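PDB 4FHO: internalin C2 from Listeria monocytogenes serotype 4b str. F2365, which is a leucine-rich-repeat protein of the internalin family and probably takes part in adhesion to, or invasion of, host cells. Local coordinates for residues Leu120-Ile125 with Leu142-Ile147; Leu74-Asn79 with Leu96-Asn101; Leu162-Asn167 with Leu184-Asn189. One frame throughout, in Å; residues are numbered along the deposited sequence.

Contact 1 (Leu120-Ile125 with Leu142-Ile147); sequences LTSTQI and LDLNQI
Asn145 turns its amide towards Leu120-Ile125 because CG stands anti to its own carbonyl carbon (chi1 -72°). Ile125 has CG1 wedged between its backbone N and carbonyl carbon (chi1 64°), and this lays CG1 against Asn145 CG at 3.6 Å. The two loops are equivalent turns of neighbouring leucine-rich repeats, and Asn145 holds the recurrent asparagine position of this fold. Asn145 ND2 gives one hydrogen to Leu120 O at 2.8 Å and one to Leu142 O of its own loop. Both acceptors lie close to the amide plane, so the amide is held against rotation. Asn145 OD1 accepts from Thr123 N at 2.9 Å, in the carbonyl plane and on a lone pair. A weak bond comes from Ile125 N. Backbone bonds from Ser122 N to Asp143 O and from Gln146 N to Ile125 O tie the loops. On the inner side, Leu120 CD1 packs beside Leu142 CD2. On the outer side, a water donates to both Thr121 OG1 and Asp143 OD2. Asp119 also bonds the first and Ser163 the second. Leu120 O has a second donor, Thr123 OG1 at 2.7 Å, which arrives from the opposite face of the carbonyl plane to Asn145 ND2.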
ATOM      1  N   LEU A 120      -3.058  -0.860  -1.700  1.00 49.90           N
ATOM      2  CA  LEU A 120      -3.144  -1.865  -2.760  1.00 48.39           C
ATOM      3  C   LEU A 120      -4.599  -2.187  -3.155  1.00 45.55           C
ATOM      4  O   LEU A 120      -4.891  -3.272  -3.681  1.00 49.23           O
ATOM      5  CB  LEU A 120      -2.372  -3.130  -2.352  1.00 50.75           C
ATOM      6  CG  LEU A 120      -0.876  -2.948  -2.098  1.00 58.12           C
ATOM      7  CD1 LEU A 120      -0.349  -4.225  -1.453  1.00 52.04           C
ATOM      8  CD2 LEU A 120      -0.107  -2.572  -3.371  1.00 52.69           C
ATOM      9  N   THR A 121      -5.494  -1.206  -2.956  1.00 49.37           N
ATOM     10  CA  THR A 121      -6.894  -1.288  -3.384  1.00 48.13           C
ATOM     11  C   THR A 121      -7.010  -1.571  -4.890  1.00 49.57           C
ATOM     12  O   THR A 121      -6.359  -0.923  -5.656  1.00 48.24           O
ATOM     13  CB  THR A 121      -7.651   0.012  -3.036  1.00 48.67           C
ATOM     14  OG1 THR A 121      -7.529   0.271  -1.615  1.00 49.16           O
ATOM     15  CG2 THR A 121      -9.128  -0.082  -3.455  1.00 51.00           C
ATOM     16  N   SER A 122      -7.795  -2.574  -5.277  1.00 44.61           N
ATOM     17  CA  SER A 122      -8.093  -2.873  -6.699  1.00 52.85           C
ATOM     18  C   SER A 122      -6.828  -3.073  -7.528  1.00 50.08           C
ATOM     19  O   SER A 122      -6.626  -2.376  -8.518  1.00 48.76           O
ATOM     20  CB  SER A 122      -8.969  -1.756  -7.318  1.00 48.53           C
ATOM     21  OG  SER A 122     -10.128  -1.544  -6.555  1.00 56.70           O
ATOM     22  N   THR A 123      -5.929  -3.927  -7.041  1.00 50.46           N
ATOM     23  CA  THR A 123      -4.669  -4.243  -7.736  1.00 47.51           C
ATOM     24  C   THR A 123      -4.635  -5.643  -8.347  1.00 47.03           C
ATOM     25  O   THR A 123      -3.590  -6.079  -8.842  1.00 50.79           O
ATOM     26  CB  THR A 123      -3.446  -3.940  -6.858  1.00 49.09           C
ATOM     27  OG1 THR A 123      -3.533  -4.643  -5.618  1.00 53.30           O
ATOM     28  CG2 THR A 123      -3.387  -2.412  -6.583  1.00 45.29           C
ATOM     29  N   GLN A 124      -5.795  -6.308  -8.366  1.00 49.54           N
ATOM     30  CA  GLN A 124      -5.950  -7.672  -8.878  1.00 51.80           C
ATOM     31  C   GLN A 124      -5.014  -8.671  -8.201  1.00 56.73           C
ATOM     32  O   GLN A 124      -4.569  -9.624  -8.841  1.00 55.29           O
ATOM     33  CB  GLN A 124      -5.752  -7.721 -10.410  1.00 53.58           C
ATOM     34  CG  GLN A 124      -6.623  -6.752 -11.182  1.00 53.99           C
ATOM     35  CD  GLN A 124      -6.358  -6.748 -12.679  1.00 54.75           C
ATOM     36  OE1 GLN A 124      -5.926  -7.738 -13.253  1.00 71.46           O
ATOM     37  NE2 GLN A 124      -6.628  -5.639 -13.301  1.00 61.13           N
ATOM     38  N   ILE A 125      -4.738  -8.476  -6.915  1.00 52.35           N
ATOM     39  CA  ILE A 125      -3.902  -9.412  -6.147  1.00 52.26           C
ATOM     40  C   ILE A 125      -4.762 -10.492  -5.491  1.00 58.37           C
ATOM     41  O   ILE A 125      -5.942 -10.275  -5.160  1.00 54.19           O
ATOM     42  CB  ILE A 125      -2.933  -8.692  -5.152  1.00 54.53           C
ATOM     43  CG1 ILE A 125      -3.653  -7.909  -4.044  1.00 56.38           C
ATOM     44  CG2 ILE A 125      -1.989  -7.773  -5.936  1.00 54.34           C
ATOM     45  CD1 ILE A 125      -2.712  -7.208  -3.074  1.00 59.13           C
ATOM     46  N   LEU A 142      -6.199  -3.174   1.495  1.00 54.50           N
ATOM     47  CA  LEU A 142      -6.225  -4.360   0.635  1.00 53.35           C
ATOM     48  C   LEU A 142      -7.586  -4.602  -0.040  1.00 53.17           C
ATOM     49  O   LEU A 142      -7.831  -5.685  -0.550  1.00 56.91           O
ATOM     50  CB  LEU A 142      -5.825  -5.570   1.483  1.00 50.88           C
ATOM     51  CG  LEU A 142      -4.368  -5.599   1.966  1.00 63.08           C
ATOM     52  CD1 LEU A 142      -4.105  -6.822   2.852  1.00 59.58           C
ATOM     53  CD2 LEU A 142      -3.352  -5.572   0.831  1.00 57.71           C
ATOM     54  N   ASP A 143      -8.428  -3.567  -0.104  1.00 50.23           N
ATOM     55  CA  ASP A 143      -9.824  -3.689  -0.554  1.00 53.86           C
ATOM     56  C   ASP A 143      -9.941  -3.992  -2.028  1.00 50.77           C
ATOM     57  O   ASP A 143      -9.087  -3.588  -2.790  1.00 49.28           O
ATOM     58  CB  ASP A 143     -10.598  -2.383  -0.320  1.00 57.69           C
ATOM     59  CG  ASP A 143     -10.518  -1.933   1.107  1.00 60.61           C
ATOM     60  OD1 ASP A 143     -11.317  -2.403   1.928  1.00 72.72           O
ATOM     61  OD2 ASP A 143      -9.589  -1.166   1.410  1.00 64.81           O
ATOM     62  N   LEU A 144     -11.006  -4.699  -2.408  1.00 46.69           N
ATOM     63  CA  LEU A 144     -11.381  -4.901  -3.824  1.00 50.78           C
ATOM     64  C   LEU A 144     -10.326  -5.742  -4.593  1.00 50.80           C
ATOM     65  O   LEU A 144      -9.936  -5.422  -5.708  1.00 47.82           O
ATOM     66  CB  LEU A 144     -11.689  -3.561  -4.508  1.00 51.11           C
ATOM     67  CG  LEU A 144     -12.830  -2.725  -3.876  1.00 57.16           C
ATOM     68  CD1 LEU A 144     -12.707  -1.226  -4.172  1.00 56.05           C
ATOM     69  CD2 LEU A 144     -14.123  -3.280  -4.417  1.00 52.87           C
ATOM     70  N   ASN A 145      -9.867  -6.799  -3.949  1.00 52.38           N
ATOM     71  CA  ASN A 145      -8.969  -7.791  -4.520  1.00 50.52           C
ATOM     72  C   ASN A 145      -9.647  -9.168  -4.406  1.00 55.16           C
ATOM     73  O   ASN A 145     -10.875  -9.246  -4.290  1.00 55.15           O
ATOM     74  CB  ASN A 145      -7.615  -7.651  -3.807  1.00 49.71           C
ATOM     75  CG  ASN A 145      -6.880  -6.388  -4.224  1.00 49.82           C
ATOM     76  OD1 ASN A 145      -6.608  -6.203  -5.385  1.00 50.52           O
ATOM     77  ND2 ASN A 145      -6.589  -5.510  -3.279  1.00 46.89           N
ATOM     78  N   GLN A 146      -8.885 -10.253  -4.490  1.00 55.35           N
ATOM     79  CA  GLN A 146      -9.427 -11.605  -4.293  1.00 55.57           C
ATOM     80  C   GLN A 146      -8.558 -12.357  -3.290  1.00 62.78           C
ATOM     81  O   GLN A 146      -8.156 -13.486  -3.528  1.00 59.47           O
ATOM     82  CB  GLN A 146      -9.541 -12.335  -5.641  1.00 65.81           C
ATOM     83  CG  GLN A 146     -10.463 -11.609  -6.618  1.00 72.22           C
ATOM     84  CD  GLN A 146     -10.598 -12.277  -7.972  1.00 75.33           C
ATOM     85  OE1 GLN A 146     -10.382 -13.480  -8.123  1.00 75.66           O
ATOM     86  NE2 GLN A 146     -10.968 -11.485  -8.972  1.00 66.87           N
ATOM     87  N   ILE A 147      -8.296 -11.700  -2.158  1.00 57.65           N
ATOM     88  CA  ILE A 147      -7.440 -12.213  -1.104  1.00 61.77           C
ATOM     89  C   ILE A 147      -8.279 -13.121  -0.203  1.00 62.75           C
ATOM     90  O   ILE A 147      -9.402 -12.779   0.180  1.00 57.92           O
ATOM     91  CB  ILE A 147      -6.821 -11.070  -0.261  1.00 61.37           C
ATOM     92  CG1 ILE A 147      -5.882 -10.205  -1.136  1.00 57.44           C
ATOM     93  CG2 ILE A 147      -6.062 -11.633   0.960  1.00 59.56           C
ATOM     94  CD1 ILE A 147      -5.644  -8.814  -0.587  1.00 53.17           C
TER
HETATM   95  O   HOH W   1      -9.763   1.099  -0.252  1.00 60.90           O
HETATM   96  O   HOH W   2      -8.662  -6.177  -8.001  1.00 49.89           O

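Contact 2 (Leu74-Asn79 with Leu96-Asn101); sequences LELKDN and LELSGN
Four hydrogen bonds join Leu74-Asn79 to Leu96-Asn101, three between backbones. Glu97 N donates to Leu74 O and Leu76 N to Glu97 O, in parallel register. Asp78 N meets Ser99 O at 2.7 Å in a nearly straight bond. The fourth comes from a side chain: Asn101 ND2 reaches Leu76 O at 2.8 Å. Asn79 ND2, which also bonds Ala54 O, donates to the same oxygen from the opposite face of its carbonyl plane. The second hydrogen of Asn101 ND2 goes to Leu98 O, and Asn101 OD1 accepts from Ile81. This is the asparagine position of the leucine-rich repeat, in the turn that follows the short strand. Apolar packing lies on the inner side. Leu74 CD2 rests beside Leu96 CD1 at 3.9 Å, and Leu76 CB beside Leu98 CD2. With CG anti to the backbone N in both Leu74 and Leu96 (-170° and -177°), the two side chains run side by side. Charges gather on the other side of the strands. The Glu75 and Glu97 carboxylates bring OE2 to OE2 at 3.7 Å, with planes 47° apart. Glu95 adds a third acid, which probably makes the patch negative. A water bridges Asp78 OD1 and Ser99 OG.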
ATOM      1  N   LEU A  74       5.117   8.110  -2.771  1.00 58.08           N
ATOM      2  CA  LEU A  74       4.841   7.830  -4.176  1.00 56.64           C
ATOM      3  C   LEU A  74       3.339   7.600  -4.349  1.00 57.14           C
ATOM      4  O   LEU A  74       2.788   6.666  -3.785  1.00 57.73           O
ATOM      5  CB  LEU A  74       5.674   6.618  -4.652  1.00 58.76           C
ATOM      6  CG  LEU A  74       5.710   6.319  -6.153  1.00 57.61           C
ATOM      7  CD1 LEU A  74       6.137   7.519  -7.010  1.00 50.98           C
ATOM      8  CD2 LEU A  74       6.622   5.134  -6.398  1.00 53.59           C
ATOM      9  N   GLU A  75       2.702   8.481  -5.118  1.00 49.44           N
ATOM     10  CA  GLU A  75       1.264   8.493  -5.317  1.00 53.59           C
ATOM     11  C   GLU A  75       1.028   8.171  -6.789  1.00 46.66           C
ATOM     12  O   GLU A  75       1.224   9.031  -7.664  1.00 51.24           O
ATOM     13  CB  GLU A  75       0.688   9.859  -4.911  1.00 57.38           C
ATOM     14  CG  GLU A  75       0.911  10.206  -3.447  1.00 75.31           C
ATOM     15  CD  GLU A  75       0.394  11.592  -3.048  1.00 87.53           C
ATOM     16  OE1 GLU A  75       0.241  12.487  -3.915  1.00 77.61           O
ATOM     17  OE2 GLU A  75       0.149  11.785  -1.836  1.00 86.00           O
ATOM     18  N   LEU A  76       0.621   6.929  -7.051  1.00 49.22           N
ATOM     19  CA  LEU A  76       0.454   6.414  -8.414  1.00 49.00           C
ATOM     20  C   LEU A  76      -0.902   5.745  -8.619  1.00 49.28           C
ATOM     21  O   LEU A  76      -1.045   4.873  -9.499  1.00 51.19           O
ATOM     22  CB  LEU A  76       1.606   5.465  -8.750  1.00 52.05           C
ATOM     23  CG  LEU A  76       3.003   6.086  -8.861  1.00 56.49           C
ATOM     24  CD1 LEU A  76       4.089   5.027  -9.027  1.00 52.61           C
ATOM     25  CD2 LEU A  76       3.099   7.105  -9.984  1.00 54.22           C
ATOM     26  N   LYS A  77      -1.907   6.197  -7.855  1.00 51.95           N
ATOM     27  CA  LYS A  77      -3.287   5.714  -7.970  1.00 55.79           C
ATOM     28  C   LYS A  77      -3.854   5.847  -9.398  1.00 45.32           C
ATOM     29  O   LYS A  77      -3.613   6.844 -10.084  1.00 45.52           O
ATOM     30  CB  LYS A  77      -4.224   6.412  -6.943  1.00 61.52           C
ATOM     31  CG  LYS A  77      -5.712   6.100  -7.082  1.00 68.28           C
ATOM     32  CD  LYS A  77      -6.550   6.650  -5.925  1.00 73.09           C
ATOM     33  CE  LYS A  77      -7.956   6.072  -5.977  1.00 69.14           C
ATOM     34  NZ  LYS A  77      -8.927   6.829  -5.140  1.00 78.81           N
ATOM     35  N   ASP A  78      -4.595   4.817  -9.816  1.00 46.90           N
ATOM     36  CA  ASP A  78      -5.369   4.823 -11.073  1.00 48.15           C
ATOM     37  C   ASP A  78      -4.529   5.001 -12.331  1.00 43.95           C
ATOM     38  O   ASP A  78      -4.889   5.730 -13.220  1.00 49.46           O
ATOM     39  CB  ASP A  78      -6.524   5.830 -11.002  1.00 53.44           C
ATOM     40  CG  ASP A  78      -7.613   5.415 -10.010  1.00 57.87           C
ATOM     41  OD1 ASP A  78      -7.756   4.214  -9.702  1.00 59.85           O
ATOM     42  OD2 ASP A  78      -8.348   6.312  -9.562  1.00 63.32           O
ATOM     43  N   ASN A  79      -3.392   4.312 -12.365  1.00 47.92           N
ATOM     44  CA  ASN A  79      -2.555   4.217 -13.552  1.00 45.69           C
ATOM     45  C   ASN A  79      -2.648   2.773 -14.072  1.00 49.34           C
ATOM     46  O   ASN A  79      -3.488   1.998 -13.590  1.00 48.72           O
ATOM     47  CB  ASN A  79      -1.147   4.700 -13.203  1.00 48.41           C
ATOM     48  CG  ASN A  79      -1.084   6.223 -13.057  1.00 45.91           C
ATOM     49  OD1 ASN A  79      -1.395   6.943 -13.990  1.00 48.59           O
ATOM     50  ND2 ASN A  79      -0.763   6.701 -11.873  1.00 49.44           N
ATOM     51  N   LEU A  96       3.329   4.513  -0.085  1.00 53.82           N
ATOM     52  CA  LEU A  96       3.215   3.955  -1.445  1.00 55.73           C
ATOM     53  C   LEU A  96       1.734   3.730  -1.792  1.00 52.44           C
ATOM     54  O   LEU A  96       1.079   2.919  -1.158  1.00 53.75           O
ATOM     55  CB  LEU A  96       4.007   2.654  -1.542  1.00 53.90           C
ATOM     56  CG  LEU A  96       4.085   1.950  -2.887  1.00 58.58           C
ATOM     57  CD1 LEU A  96       4.594   2.856  -4.011  1.00 54.37           C
ATOM     58  CD2 LEU A  96       4.970   0.726  -2.702  1.00 59.45           C
ATOM     59  N   GLU A  97       1.227   4.476  -2.774  1.00 50.62           N
ATOM     60  CA  GLU A  97      -0.181   4.411  -3.192  1.00 53.52           C
ATOM     61  C   GLU A  97      -0.232   3.885  -4.614  1.00 54.49           C
ATOM     62  O   GLU A  97       0.135   4.584  -5.559  1.00 54.47           O
ATOM     63  CB  GLU A  97      -0.857   5.781  -3.094  1.00 55.12           C
ATOM     64  CG  GLU A  97      -0.951   6.316  -1.660  1.00 70.13           C
ATOM     65  CD  GLU A  97      -1.529   7.737  -1.574  1.00 82.62           C
ATOM     66  OE1 GLU A  97      -2.404   8.104  -2.393  1.00 84.58           O
ATOM     67  OE2 GLU A  97      -1.111   8.494  -0.678  1.00 77.34           O
ATOM     68  N   LEU A  98      -0.672   2.636  -4.747  1.00 53.88           N
ATOM     69  CA  LEU A  98      -0.741   1.928  -6.021  1.00 47.72           C
ATOM     70  C   LEU A  98      -2.135   1.464  -6.403  1.00 50.50           C
ATOM     71  O   LEU A  98      -2.280   0.681  -7.355  1.00 52.46           O
ATOM     72  CB  LEU A  98       0.235   0.753  -5.970  1.00 54.23           C
ATOM     73  CG  LEU A  98       1.720   1.107  -5.958  1.00 60.45           C
ATOM     74  CD1 LEU A  98       2.510  -0.168  -5.739  1.00 56.45           C
ATOM     75  CD2 LEU A  98       2.120   1.788  -7.261  1.00 66.24           C
ATOM     76  N   SER A  99      -3.150   1.969  -5.692  1.00 49.89           N
ATOM     77  CA  SER A  99      -4.573   1.666  -5.928  1.00 49.86           C
ATOM     78  C   SER A  99      -4.992   1.741  -7.414  1.00 53.06           C
ATOM     79  O   SER A  99      -4.660   2.700  -8.088  1.00 50.35           O
ATOM     80  CB  SER A  99      -5.441   2.636  -5.101  1.00 54.03           C
ATOM     81  OG  SER A  99      -6.810   2.574  -5.474  1.00 61.44           O
ATOM     82  N   GLY A 100      -5.712   0.729  -7.894  1.00 49.91           N
ATOM     83  CA  GLY A 100      -6.228   0.696  -9.271  1.00 52.58           C
ATOM     84  C   GLY A 100      -5.285   0.162 -10.351  1.00 55.89           C
ATOM     85  O   GLY A 100      -5.727  -0.059 -11.472  1.00 56.96           O
ATOM     86  N   ASN A 101      -4.001  -0.049 -10.030  1.00 49.32           N
ATOM     87  CA  ASN A 101      -3.026  -0.529 -10.994  1.00 47.19           C
ATOM     88  C   ASN A 101      -3.141  -2.038 -11.156  1.00 47.37           C
ATOM     89  O   ASN A 101      -3.293  -2.732 -10.169  1.00 46.22           O
ATOM     90  CB  ASN A 101      -1.580  -0.168 -10.589  1.00 49.89           C
ATOM     91  CG  ASN A 101      -1.270   1.304 -10.780  1.00 47.83           C
ATOM     92  OD1 ASN A 101      -0.964   1.744 -11.884  1.00 48.25           O
ATOM     93  ND2 ASN A 101      -1.360   2.077  -9.700  1.00 49.23           N
TER
HETATM   94  O   HOH W   3      -2.148   8.224  -5.416  1.00 68.49           O
HETATM   95  O   HOH W   4      -8.674   2.685  -7.463  1.00 67.34           O

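Contact 3 (Leu162-Asn167 with Leu184-Asn189); sequences LSIGNN and LRADDN. With SO4 (sulfate ion), chain C.
Two successive leucine-rich repeats meet here, each giving the end of a short parallel strand and the asparagine-containing turn after it. Ser163 pairs with Arg185 and Leu162 with Leu184. Arg185 N donates to Leu162 O, and Ile164 N to Arg185 O at 2.7 Å. Beyond the strands, Asn166 N bonds Asp187 O and Asn167 N bonds Asp188 O.

Asn189 bonds across to the neighbouring turn. Asn189 ND2 meets Ile164 O at 2.9 Å, above the plane of that carbonyl. Asn189 ND2 gives its other hydrogen to Ala186 O at 3.1 Å. Both oxygens lie within 3° of the amide plane, which fixes its rotation. Asn167 ND2, which also bonds Leu142 O, reaches Ile164 O from the opposite face, so this carbonyl is gripped by two asparagines. Asn189 OD1 accepts from Val169 and makes a weak bond with Asn167 N.

The leucines point into the core. Leu162 CD2 lies beside Leu184 CD1 at 4.0 Å. Ile164 CG1, set between its backbone N and carbonyl carbon (chi1 56°), touches Ala186 CB at 3.7 Å.

Ser163 and Arg185 take the other face of the sheet. Ser163 OG sits 3.7 Å from Arg185 CB and is hydrogen-bonded to Asp143. The Arg185 chain runs extended from CG to NE, away from Leu162-Asn167. A sulfate stands at the guanidinium edge with its sulfur in plane. Arg185 NH1 donates to sulfate O2 at 2.8 Å, and Arg185 NH2 to sulfate O4 at 2.9 Å. NE forms a salt bridge with Glu205. The sulfate probably came from the crystallisation liquor. Its edge-on binding implies that Arg185, though already paired with one acid, can still offer NH1 and NH2 to an anion on this face of the repeats.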
ATOM      1  N   LEU A 162      -6.484  -1.217   9.099  1.00 60.82           N
ATOM      2  CA  LEU A 162      -6.497  -2.327   8.136  1.00 61.32           C
ATOM      3  C   LEU A 162      -7.835  -2.338   7.412  1.00 60.34           C
ATOM      4  O   LEU A 162      -8.874  -2.464   8.045  1.00 67.12           O
ATOM      5  CB  LEU A 162      -6.265  -3.675   8.823  1.00 60.72           C
ATOM      6  CG  LEU A 162      -6.284  -4.959   7.966  1.00 62.27           C
ATOM      7  CD1 LEU A 162      -5.290  -4.898   6.800  1.00 61.17           C
ATOM      8  CD2 LEU A 162      -6.032  -6.209   8.800  1.00 58.27           C
ATOM      9  N   SER A 163      -7.789  -2.256   6.083  1.00 57.06           N
ATOM     10  CA  SER A 163      -8.968  -2.303   5.254  1.00 52.24           C
ATOM     11  C   SER A 163      -8.847  -3.499   4.313  1.00 57.33           C
ATOM     12  O   SER A 163      -7.950  -3.538   3.479  1.00 53.05           O
ATOM     13  CB  SER A 163      -9.076  -0.983   4.499  1.00 62.69           C
ATOM     14  OG  SER A 163     -10.336  -0.841   3.938  1.00 61.47           O
ATOM     15  N   ILE A 164      -9.768  -4.454   4.453  1.00 54.17           N
ATOM     16  CA  ILE A 164      -9.790  -5.711   3.689  1.00 58.85           C
ATOM     17  C   ILE A 164     -11.162  -6.015   3.069  1.00 53.63           C
ATOM     18  O   ILE A 164     -11.441  -7.160   2.710  1.00 55.62           O
ATOM     19  CB  ILE A 164      -9.320  -6.904   4.562  1.00 62.74           C
ATOM     20  CG1 ILE A 164     -10.166  -7.038   5.834  1.00 65.37           C
ATOM     21  CG2 ILE A 164      -7.837  -6.767   4.899  1.00 63.94           C
ATOM     22  CD1 ILE A 164     -10.001  -8.374   6.531  1.00 63.98           C
ATOM     23  N   GLY A 165     -11.988  -4.985   2.873  1.00 57.26           N
ATOM     24  CA  GLY A 165     -13.325  -5.146   2.300  1.00 56.84           C
ATOM     25  C   GLY A 165     -13.328  -5.644   0.868  1.00 56.48           C
ATOM     26  O   GLY A 165     -12.356  -5.461   0.165  1.00 56.38           O
ATOM     27  N   ASN A 166     -14.391  -6.339   0.468  1.00 54.95           N
ATOM     28  CA  ASN A 166     -14.516  -6.926  -0.880  1.00 53.99           C
ATOM     29  C   ASN A 166     -13.340  -7.853  -1.225  1.00 54.82           C
ATOM     30  O   ASN A 166     -12.590  -7.603  -2.164  1.00 53.28           O
ATOM     31  CB  ASN A 166     -14.710  -5.828  -1.940  1.00 53.92           C
ATOM     32  CG  ASN A 166     -15.951  -4.998  -1.694  1.00 60.86           C
ATOM     33  OD1 ASN A 166     -17.045  -5.391  -2.074  1.00 57.60           O
ATOM     34  ND2 ASN A 166     -15.785  -3.858  -1.056  1.00 57.62           N
ATOM     35  N   ASN A 167     -13.132  -8.850  -0.374  1.00 52.19           N
ATOM     36  CA  ASN A 167     -12.176  -9.924  -0.620  1.00 53.63           C
ATOM     37  C   ASN A 167     -12.911 -11.257  -0.371  1.00 58.10           C
ATOM     38  O   ASN A 167     -14.141 -11.277  -0.415  1.00 61.60           O
ATOM     39  CB  ASN A 167     -10.920  -9.678   0.242  1.00 54.30           C
ATOM     40  CG  ASN A 167      -9.963  -8.696  -0.388  1.00 51.60           C
ATOM     41  OD1 ASN A 167      -9.344  -9.014  -1.380  1.00 52.72           O
ATOM     42  ND2 ASN A 167      -9.844  -7.493   0.176  1.00 49.17           N
ATOM     43  N   LEU A 184     -10.835  -1.641  11.675  1.00 62.90           N
ATOM     44  CA  LEU A 184     -10.887  -2.820  10.825  1.00 63.10           C
ATOM     45  C   LEU A 184     -12.094  -2.655   9.932  1.00 67.40           C
ATOM     46  O   LEU A 184     -13.219  -2.666  10.415  1.00 70.74           O
ATOM     47  CB  LEU A 184     -11.001  -4.122  11.614  1.00 62.35           C
ATOM     48  CG  LEU A 184     -11.114  -5.401  10.766  1.00 65.60           C
ATOM     49  CD1 LEU A 184      -9.870  -5.597   9.902  1.00 70.52           C
ATOM     50  CD2 LEU A 184     -11.361  -6.633  11.619  1.00 67.17           C
ATOM     51  N   ARG A 185     -11.857  -2.519   8.628  1.00 57.25           N
ATOM     52  CA  ARG A 185     -12.923  -2.466   7.643  1.00 54.47           C
ATOM     53  C   ARG A 185     -12.879  -3.746   6.827  1.00 62.04           C
ATOM     54  O   ARG A 185     -11.893  -4.000   6.136  1.00 59.59           O
ATOM     55  CB  ARG A 185     -12.761  -1.246   6.763  1.00 58.71           C
ATOM     56  CG  ARG A 185     -13.107   0.035   7.495  1.00 62.33           C
ATOM     57  CD  ARG A 185     -12.988   1.193   6.547  1.00 65.24           C
ATOM     58  NE  ARG A 185     -13.454   2.427   7.153  1.00 70.42           N
ATOM     59  CZ  ARG A 185     -13.600   3.580   6.505  1.00 70.70           C
ATOM     60  NH1 ARG A 185     -13.299   3.700   5.203  1.00 77.81           N
ATOM     61  NH2 ARG A 185     -14.029   4.637   7.173  1.00 68.61           N
ATOM     62  N   ALA A 186     -13.935  -4.553   6.940  1.00 60.82           N
ATOM     63  CA  ALA A 186     -13.986  -5.893   6.354  1.00 60.44           C
ATOM     64  C   ALA A 186     -15.350  -6.243   5.757  1.00 56.94           C
ATOM     65  O   ALA A 186     -15.720  -7.420   5.735  1.00 63.25           O
ATOM     66  CB  ALA A 186     -13.558  -6.924   7.390  1.00 57.54           C
ATOM     67  N   ASP A 187     -16.048  -5.236   5.203  1.00 58.86           N
ATOM     68  CA  ASP A 187     -17.354  -5.467   4.541  1.00 58.32           C
ATOM     69  C   ASP A 187     -17.174  -6.396   3.326  1.00 64.77           C
ATOM     70  O   ASP A 187     -16.225  -6.227   2.581  1.00 61.06           O
ATOM     71  CB  ASP A 187     -18.004  -4.157   4.048  1.00 65.28           C
ATOM     72  CG  ASP A 187     -18.509  -3.256   5.181  1.00 67.59           C
ATOM     73  OD1 ASP A 187     -18.594  -3.703   6.338  1.00 71.62           O
ATOM     74  OD2 ASP A 187     -18.860  -2.081   4.904  1.00 62.08           O
ATOM     75  N   ASP A 188     -18.086  -7.358   3.153  1.00 58.79           N
ATOM     76  CA  ASP A 188     -18.160  -8.209   1.953  1.00 62.02           C
ATOM     77  C   ASP A 188     -16.944  -9.153   1.884  1.00 60.19           C
ATOM     78  O   ASP A 188     -16.033  -8.991   1.087  1.00 62.71           O
ATOM     79  CB  ASP A 188     -18.406  -7.369   0.669  1.00 58.34           C
ATOM     80  CG  ASP A 188     -18.806  -8.220  -0.553  1.00 74.13           C
ATOM     81  OD1 ASP A 188     -18.820  -9.469  -0.510  1.00 68.85           O
ATOM     82  OD2 ASP A 188     -19.075  -7.613  -1.606  1.00100.08           O
ATOM     83  N   ASN A 189     -16.973 -10.125   2.783  1.00 59.21           N
ATOM     84  CA  ASN A 189     -15.981 -11.178   2.915  1.00 61.44           C
ATOM     85  C   ASN A 189     -16.734 -12.482   3.281  1.00 61.06           C
ATOM     86  O   ASN A 189     -17.949 -12.560   3.061  1.00 67.40           O
ATOM     87  CB  ASN A 189     -14.931 -10.735   3.944  1.00 62.16           C
ATOM     88  CG  ASN A 189     -13.820  -9.922   3.329  1.00 59.97           C
ATOM     89  OD1 ASN A 189     -13.059 -10.422   2.492  1.00 58.78           O
ATOM     90  ND2 ASN A 189     -13.699  -8.678   3.755  1.00 56.10           N
TER
HETATM   91  S   SO4 C 600     -13.556   7.054   4.021  1.00119.31           S
HETATM   92  O1  SO4 C 600     -14.960   7.489   3.795  1.00 93.03           O
HETATM   93  O2  SO4 C 600     -13.300   5.798   3.275  1.00 91.94           O
HETATM   94  O3  SO4 C 600     -12.605   8.097   3.556  1.00105.02           O
HETATM   95  O4  SO4 C 600     -13.350   6.828   5.471  1.00 88.62           O

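How the contacts relate
The three contacts follow one another along the chain in the order 2, 1, 3, and each joins neighbouring turns of one leucine-rich-repeat solenoid. Contact 1 lies between the others and touches both. Its centre is about 12 Å from that of contact 2 and about 10 Å from that of contact 3. Thr121 O and Gly100 N, 2.9 Å apart, probably form a hydrogen bond to contact 2. Towards contact 3, Leu142 N and Ser163 O are 2.7 Å apart and probably bonded likewise. Contacts 2 and 3 do not touch. Their nearest atoms are about 11 Å apart, though both reach the same parallel sheet. The sulfate belongs to contact 3, whereas contact 2 carries paired glutamates.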